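PDB 6DXN: Thiol:disulfide interchange protein, which probably acts as a periplasmic thiol-disulfide oxidoreductase of the DsbA subfamily, exchanging disulfides with other proteins through a thioredoxin-like fold. Local coordinates for residues A[12-17]-A[159-164]; A[23-28]-A[55-60]. All blocks are in the same frame, centred on the assembly; numbering follows the deposited sequence. Where two conformers were deposited one is given.

Interaction 1 of 2, residues A[12-17]-A[159-164]; sequences FTVIHS and GKYHIN
An outermost strand of the DsbA sheet, 12-14, joins the fold here, pairing antiparallel with strand 161-163 through Thr-13 and His-162. These two form the hydrogen-bonded pair, Thr-13 N giving to His-162 O at 2.9 Å and His-162 N to Thr-13 O at the same distance. Phe-12 with Ile-163 and Val-14 with Tyr-161 are the non-hydrogen-bonded pairs. A third backbone bond runs from Ile-15 N to Lys-160 O; its length, 2.6 Å, is short enough to be read with caution. It falls at a classic beta bulge, where Lys-160 and Tyr-161 both face Val-157.

On one face Phe-12, Val-14 and Tyr-161 pack together. Val-14 lies alongside Tyr-161 and sets CG2 at the edge of the ring, 3.8 Å from CE1. Phe-12, with CG between its backbone N and carbonyl carbon (chi1 59°), lies beside the same ring, its CD2 4.1 Å from Tyr-161 CD1. Val-14 CG1 meets the aliphatic part of Lys-160, 3.9 Å from CE; a long, flexible lysine suits this exposed border because its methylenes can pack while its amine stays at the surface.

The other face is more polar. Thr-13 OG1 sits in the plane of the His-162 imidazole, at its edge, 3.7 Å from ND1, while Ile-15 CG1 packs obliquely against His-162 CB at 3.5 Å. Before the bulge the backbone turns through a positive phi at residue 159 (62°), which suits glycine, and Gly-159 O touches Ser-17 CB.

Backbone bonds thus fix the register, while Phe-12, Val-14 and Tyr-161 pack on one face of the joint and the Thr-13/His-162 side mixes polar groups with the apolar Ile-15.

Interaction 2 of 2, residues A[23-28]-A[55-60]; sequences PPLVEF and DDMKLE
Two backbone hydrogen bonds join Leu-25 and Glu-27 to Glu-60, which places residue 60 opposite Val-26 in a parallel bridge. Glu-60 N gives to Leu-25 O at 3.0 Å, and Glu-27 N gives to Glu-60 O at 2.9 Å. The CA of Val-26 adds a C-H...O contact to that same oxygen. Just ahead of the bridge the chains part, and a water fills the step: it accepts from Leu-25 N and donates to Lys-58 O, tying the backbones where they do not bond directly.

Apolar contacts lie to one side of this pairing. Leu-25 carries CG anti to its N (chi1 180°), which brings CD2 obliquely across to Leu-59 CD1 at 3.8 Å; branched leucines suit this buried spot, and Leu-25 also packs on Leu-53 and Val-157. In one of its two conformers Met-57, a selenomethionine, rests CE against Pro-24 CB and Leu-25 CB, a placement to be taken as approximate.

Polar side chains meet mainly carbon. The Glu-60 side chain runs across that of Pro-23 at about a right angle, its OE1 3.2 Å from Pro-23 CB. Glu-27, extended and buried, sets OE1 3.8 Å from Leu-59 CD2. That oxygen also has a long, weak ion pair with Lys-61 and lies close to Asp-46. The Glu-27 side chain is near, without touching, the CxxC cysteines Cys-33 and Cys-36, which are predicted to be redox-active and are not disulfide-bonded in this structure.

Register therefore rests on the main chain and one water, the leucine side chains, both buried, make the apolar flank, and the prolines, without an amide hydrogen to donate, present ring carbons to Met-57 and Glu-60 before the strand begins.

Overall arrangement
From the N terminus, the chain first lays down strand 12-14, then passes through a loop into strand 25-29. Interaction 2 closes the shorter loop, joining 23-28 to 55-60 after helices 34-41 and 45-52, a beta-alpha-beta crossover to the parallel edge strand 60-63. Interaction 1 closes much later, when 159-164 returns to 12-17 after the long helical insertion and strand 154-157, so the shorter loop lies wholly within the longer one. The contacts, with centres about 15 Å apart, sit toward opposite edges of one mixed sheet. Strands 154-157 and 25-29 lie between strands 161-163 and 60-63, connecting both contacts to the thioredoxin-like core.

Interaction 1 of 2, residues A[12-17]-A[159-164]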
loop_
_atom_site.group_PDB
_atom_site.type_symbol
_atom_site.label_atom_id
_atom_site.label_comp_id
_atom_site.label_asym_id
_atom_site.label_seq_id
_atom_site.Cartn_x
_atom_site.Cartn_y
_atom_site.Cartn_z
ATOM N N PHE A 12 18.371 -3.598 0.687
ATOM C CA PHE A 12 17.452 -3.832 -0.414
ATOM C C PHE A 12 18.027 -4.889 -1.360
ATOM O O PHE A 12 19.244 -5.091 -1.409
ATOM C CB PHE A 12 17.196 -2.525 -1.172
ATOM C CG PHE A 12 18.449 -1.900 -1.737
ATOM C CD1 PHE A 12 19.189 -0.996 -0.992
ATOM C CD2 PHE A 12 18.908 -2.248 -2.998
ATOM C CE1 PHE A 12 20.356 -0.443 -1.499
ATOM C CE2 PHE A 12 20.077 -1.697 -3.503
ATOM C CZ PHE A 12 20.792 -0.793 -2.753
ATOM N N THR A 13 17.132 -5.538 -2.112
ATOM C CA THR A 13 17.495 -6.545 -3.104
ATOM C C THR A 13 17.071 -6.055 -4.496
ATOM O O THR A 13 16.026 -5.411 -4.654
ATOM C CB THR A 13 16.893 -7.912 -2.752
ATOM O OG1 THR A 13 15.480 -7.752 -2.612
ATOM C CG2 THR A 13 17.459 -8.494 -1.476
ATOM N N VAL A 14 17.909 -6.355 -5.493
ATOM C CA VAL A 14 17.661 -5.981 -6.877
ATOM C C VAL A 14 16.799 -7.076 -7.518
ATOM O O VAL A 14 17.305 -8.122 -7.908
ATOM C CB VAL A 14 18.988 -5.762 -7.633
ATOM C CG1 VAL A 14 18.772 -5.507 -9.119
ATOM C CG2 VAL A 14 19.799 -4.633 -7.013
ATOM N N ILE A 15 15.487 -6.812 -7.594
ATOM C CA ILE A 15 14.483 -7.713 -8.168
ATOM C C ILE A 15 14.503 -7.574 -9.697
ATOM O O ILE A 15 15.039 -6.605 -10.233
ATOM C CB ILE A 15 13.084 -7.389 -7.598
ATOM C CG1 ILE A 15 13.049 -7.436 -6.066
ATOM C CG2 ILE A 15 12.017 -8.290 -8.202
ATOM C CD1 ILE A 15 13.305 -8.803 -5.475
ATOM N N HIS A 16 13.912 -8.562 -10.378
ATOM C CA HIS A 16 13.787 -8.565 -11.830
ATOM C C HIS A 16 12.314 -8.759 -12.207
ATOM O O HIS A 16 11.739 -9.816 -11.956
ATOM C CB HIS A 16 14.653 -9.652 -12.475
ATOM C CG HIS A 16 14.529 -9.689 -13.963
ATOM N ND1 HIS A 16 13.584 -10.463 -14.609
ATOM C CD2 HIS A 16 15.207 -9.034 -14.932
ATOM C CE1 HIS A 16 13.694 -10.294 -15.911
ATOM N NE2 HIS A 16 14.684 -9.422 -16.135
ATOM N N SER A 17 11.725 -7.720 -12.808
ATOM C CA SER A 17 10.337 -7.745 -13.245
ATOM C C SER A 17 10.286 -7.631 -14.772
ATOM O O SER A 17 11.250 -7.192 -15.402
ATOM C CB SER A 17 9.544 -6.645 -12.588
ATOM O OG SER A 17 8.191 -6.667 -13.021
ATOM N N GLY A 159 10.343 -0.603 -9.721
ATOM C CA GLY A 159 10.054 -1.994 -10.034
ATOM C C GLY A 159 11.284 -2.886 -10.052
ATOM O O GLY A 159 11.209 -4.001 -10.568
ATOM N N LYS A 160 12.388 -2.431 -9.436
ATOM C CA LYS A 160 13.658 -3.163 -9.478
ATOM C C LYS A 160 14.284 -3.335 -8.085
ATOM O O LYS A 160 15.068 -4.262 -7.890
ATOM C CB LYS A 160 14.636 -2.406 -10.382
ATOM C CG LYS A 160 15.934 -3.132 -10.704
ATOM C CD LYS A 160 16.850 -2.342 -11.615
ATOM C CE LYS A 160 18.075 -3.112 -12.056
ATOM N NZ LYS A 160 17.725 -4.226 -12.971
ATOM N N TYR A 161 13.959 -2.447 -7.135
ATOM C CA TYR A 161 14.559 -2.515 -5.800
ATOM C C TYR A 161 13.483 -2.755 -4.728
ATOM O O TYR A 161 12.613 -1.913 -4.517
ATOM C CB TYR A 161 15.342 -1.225 -5.524
ATOM C CG TYR A 161 16.300 -0.839 -6.625
ATOM C CD1 TYR A 161 17.481 -1.535 -6.824
ATOM C CD2 TYR A 161 16.017 0.211 -7.484
ATOM C CE1 TYR A 161 18.358 -1.192 -7.842
ATOM C CE2 TYR A 161 16.884 0.570 -8.501
ATOM C CZ TYR A 161 18.057 -0.136 -8.685
ATOM O OH TYR A 161 18.916 0.221 -9.686
ATOM N N HIS A 162 13.573 -3.920 -4.068
ATOM C CA HIS A 162 12.696 -4.321 -2.962
ATOM C C HIS A 162 13.416 -4.041 -1.635
ATOM O O HIS A 162 14.485 -4.595 -1.363
ATOM C CB HIS A 162 12.277 -5.790 -3.110
ATOM C CG HIS A 162 11.585 -6.336 -1.910
ATOM N ND1 HIS A 162 12.214 -7.187 -1.020
ATOM C CD2 HIS A 162 10.345 -6.118 -1.418
ATOM C CE1 HIS A 162 11.382 -7.492 -0.044
ATOM N NE2 HIS A 162 10.228 -6.850 -0.268
ATOM N N ILE A 163 12.811 -3.169 -0.822
ATOM C CA ILE A 163 13.358 -2.721 0.457
ATOM C C ILE A 163 13.326 -3.843 1.502
ATOM O O ILE A 163 12.385 -4.597 1.564
ATOM C CB ILE A 163 12.580 -1.481 0.940
ATOM C CG1 ILE A 163 12.957 -0.245 0.117
ATOM C CG2 ILE A 163 12.777 -1.264 2.438
ATOM C CD1 ILE A 163 12.173 1.003 0.444
ATOM N N ASN A 164 14.394 -3.921 2.309
ATOM C CA ASN A 164 14.486 -4.869 3.418
ATOM C C ASN A 164 14.085 -4.111 4.690
ATOM O O ASN A 164 14.933 -3.468 5.344
ATOM C CB ASN A 164 15.869 -5.508 3.546
ATOM C CG ASN A 164 15.960 -6.478 4.707
ATOM O OD1 ASN A 164 15.010 -6.633 5.476
ATOM N ND2 ASN A 164 17.105 -7.126 4.857
#

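Interaction 2 of 2, residues A[23-28]-A[55-60]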
loop_
_atom_site.group_PDB
_atom_site.type_symbol
_atom_site.label_atom_id
_atom_site.label_comp_id
_atom_site.label_asym_id
_atom_site.label_seq_id
_atom_site.Cartn_x
_atom_site.Cartn_y
_atom_site.Cartn_z
ATOM N N PRO A 23 5.009 0.974 -11.152
ATOM C CA PRO A 23 4.864 2.191 -10.362
ATOM C C PRO A 23 6.242 2.657 -9.909
ATOM O O PRO A 23 7.125 1.844 -9.633
ATOM C CB PRO A 23 3.999 1.768 -9.168
ATOM C CG PRO A 23 3.258 0.541 -9.656
ATOM C CD PRO A 23 4.176 -0.126 -10.655
ATOM N N PRO A 24 6.514 3.974 -9.903
ATOM C CA PRO A 24 7.793 4.464 -9.402
ATOM C C PRO A 24 7.983 4.049 -7.934
ATOM O O PRO A 24 9.115 3.832 -7.479
ATOM C CB PRO A 24 7.672 5.988 -9.529
ATOM C CG PRO A 24 6.611 6.211 -10.583
ATOM C CD PRO A 24 5.665 5.038 -10.458
ATOM N N LEU A 25 6.862 3.953 -7.210
ATOM C CA LEU A 25 6.882 3.594 -5.801
ATOM C C LEU A 25 5.552 2.932 -5.428
ATOM O O LEU A 25 4.474 3.533 -5.570
ATOM C CB LEU A 25 7.117 4.858 -4.969
ATOM C CG LEU A 25 7.176 4.644 -3.455
ATOM C CD1 LEU A 25 8.395 3.819 -3.077
ATOM C CD2 LEU A 25 7.178 5.976 -2.719
ATOM N N VAL A 26 5.643 1.687 -4.952
ATOM C CA VAL A 26 4.458 0.944 -4.579
ATOM C C VAL A 26 4.754 0.158 -3.293
ATOM O O VAL A 26 5.864 -0.370 -3.103
ATOM C CB VAL A 26 3.967 0.042 -5.734
ATOM C CG1 VAL A 26 4.988 -1.015 -6.129
ATOM C CG2 VAL A 26 2.630 -0.618 -5.416
ATOM N N GLU A 27 3.754 0.156 -2.405
ATOM C CA GLU A 27 3.739 -0.581 -1.149
ATOM C C GLU A 27 2.625 -1.619 -1.260
ATOM O O GLU A 27 1.451 -1.253 -1.341
ATOM C CB GLU A 27 3.499 0.358 0.045
ATOM C CG GLU A 27 3.229 -0.352 1.374
ATOM C CD GLU A 27 2.823 0.571 2.519
ATOM O OE1 GLU A 27 2.563 1.765 2.251
ATOM O OE2 GLU A 27 2.775 0.108 3.676
ATOM N N PHE A 28 3.004 -2.897 -1.304
ATOM C CA PHE A 28 2.004 -3.950 -1.312
ATOM C C PHE A 28 1.574 -4.149 0.145
ATOM O O PHE A 28 2.409 -4.223 1.035
ATOM C CB PHE A 28 2.530 -5.216 -1.996
ATOM C CG PHE A 28 2.754 -5.084 -3.487
ATOM C CD1 PHE A 28 1.699 -5.216 -4.378
ATOM C CD2 PHE A 28 4.023 -4.877 -4.001
ATOM C CE1 PHE A 28 1.904 -5.112 -5.746
ATOM C CE2 PHE A 28 4.229 -4.777 -5.370
ATOM C CZ PHE A 28 3.169 -4.890 -6.237
ATOM N N ASP A 55 6.203 16.459 -5.987
ATOM C CA ASP A 55 4.786 16.671 -6.342
ATOM C C ASP A 55 4.281 15.726 -7.439
ATOM O O ASP A 55 3.109 15.336 -7.400
ATOM C CB ASP A 55 4.538 18.120 -6.767
ATOM C CG ASP A 55 4.620 19.104 -5.615
ATOM O OD1 ASP A 55 4.847 18.648 -4.469
ATOM O OD2 ASP A 55 4.437 20.312 -5.865
ATOM N N ASP A 56 5.137 15.372 -8.405
ATOM C CA ASP A 56 4.725 14.508 -9.524
ATOM C C ASP A 56 5.021 13.044 -9.202
ATOM O O ASP A 56 5.497 12.297 -10.063
ATOM C CB ASP A 56 5.419 14.917 -10.828
ATOM C CG ASP A 56 6.928 14.743 -10.807
ATOM O OD1 ASP A 56 7.528 14.962 -9.736
ATOM O OD2 ASP A 56 7.486 14.355 -11.855
HETATM N N MSE A 57 4.700 12.628 -7.972
HETATM C CA MSE A 57 4.953 11.256 -7.575
HETATM C C MSE A 57 4.356 10.965 -6.232
HETATM O O MSE A 57 4.600 11.684 -5.262
HETATM C CB MSE A 57 6.451 11.055 -7.528
HETATM C CG MSE A 57 6.870 10.541 -6.172
HETATM SE SE MSE A 57 8.504 9.521 -6.498
HETATM C CE MSE A 57 7.671 7.748 -6.435
ATOM N N LYS A 58 3.571 9.884 -6.175
ATOM C CA LYS A 58 2.903 9.478 -4.951
ATOM C C LYS A 58 3.348 8.074 -4.551
ATOM O O LYS A 58 3.949 7.330 -5.335
ATOM C CB LYS A 58 1.381 9.371 -5.114
ATOM C CG LYS A 58 0.676 10.525 -5.810
ATOM C CD LYS A 58 -0.832 10.520 -5.581
ATOM C CE LYS A 58 -1.484 9.154 -5.698
ATOM N NZ LYS A 58 -1.221 8.501 -7.004
ATOM N N LEU A 59 3.042 7.745 -3.299
ATOM C CA LEU A 59 3.203 6.423 -2.794
ATOM C C LEU A 59 1.952 5.671 -3.248
ATOM O O LEU A 59 0.845 6.025 -2.832
ATOM C CB LEU A 59 3.299 6.461 -1.264
ATOM C CG LEU A 59 3.197 5.105 -0.561
ATOM C CD1 LEU A 59 4.344 4.189 -0.965
ATOM C CD2 LEU A 59 3.160 5.278 0.951
ATOM N N GLU A 60 2.116 4.706 -4.154
ATOM C CA GLU A 60 0.964 3.923 -4.591
ATOM C C GLU A 60 0.815 2.724 -3.652
ATOM O O GLU A 60 1.779 2.045 -3.325
ATOM C CB GLU A 60 1.086 3.521 -6.061
ATOM C CG GLU A 60 0.840 4.682 -7.011
ATOM C CD GLU A 60 0.706 4.298 -8.475
ATOM O OE1 GLU A 60 1.132 3.187 -8.834
ATOM O OE2 GLU A 60 0.151 5.106 -9.249
HETATM O O HOH W 1 4.281 5.265 -7.624
#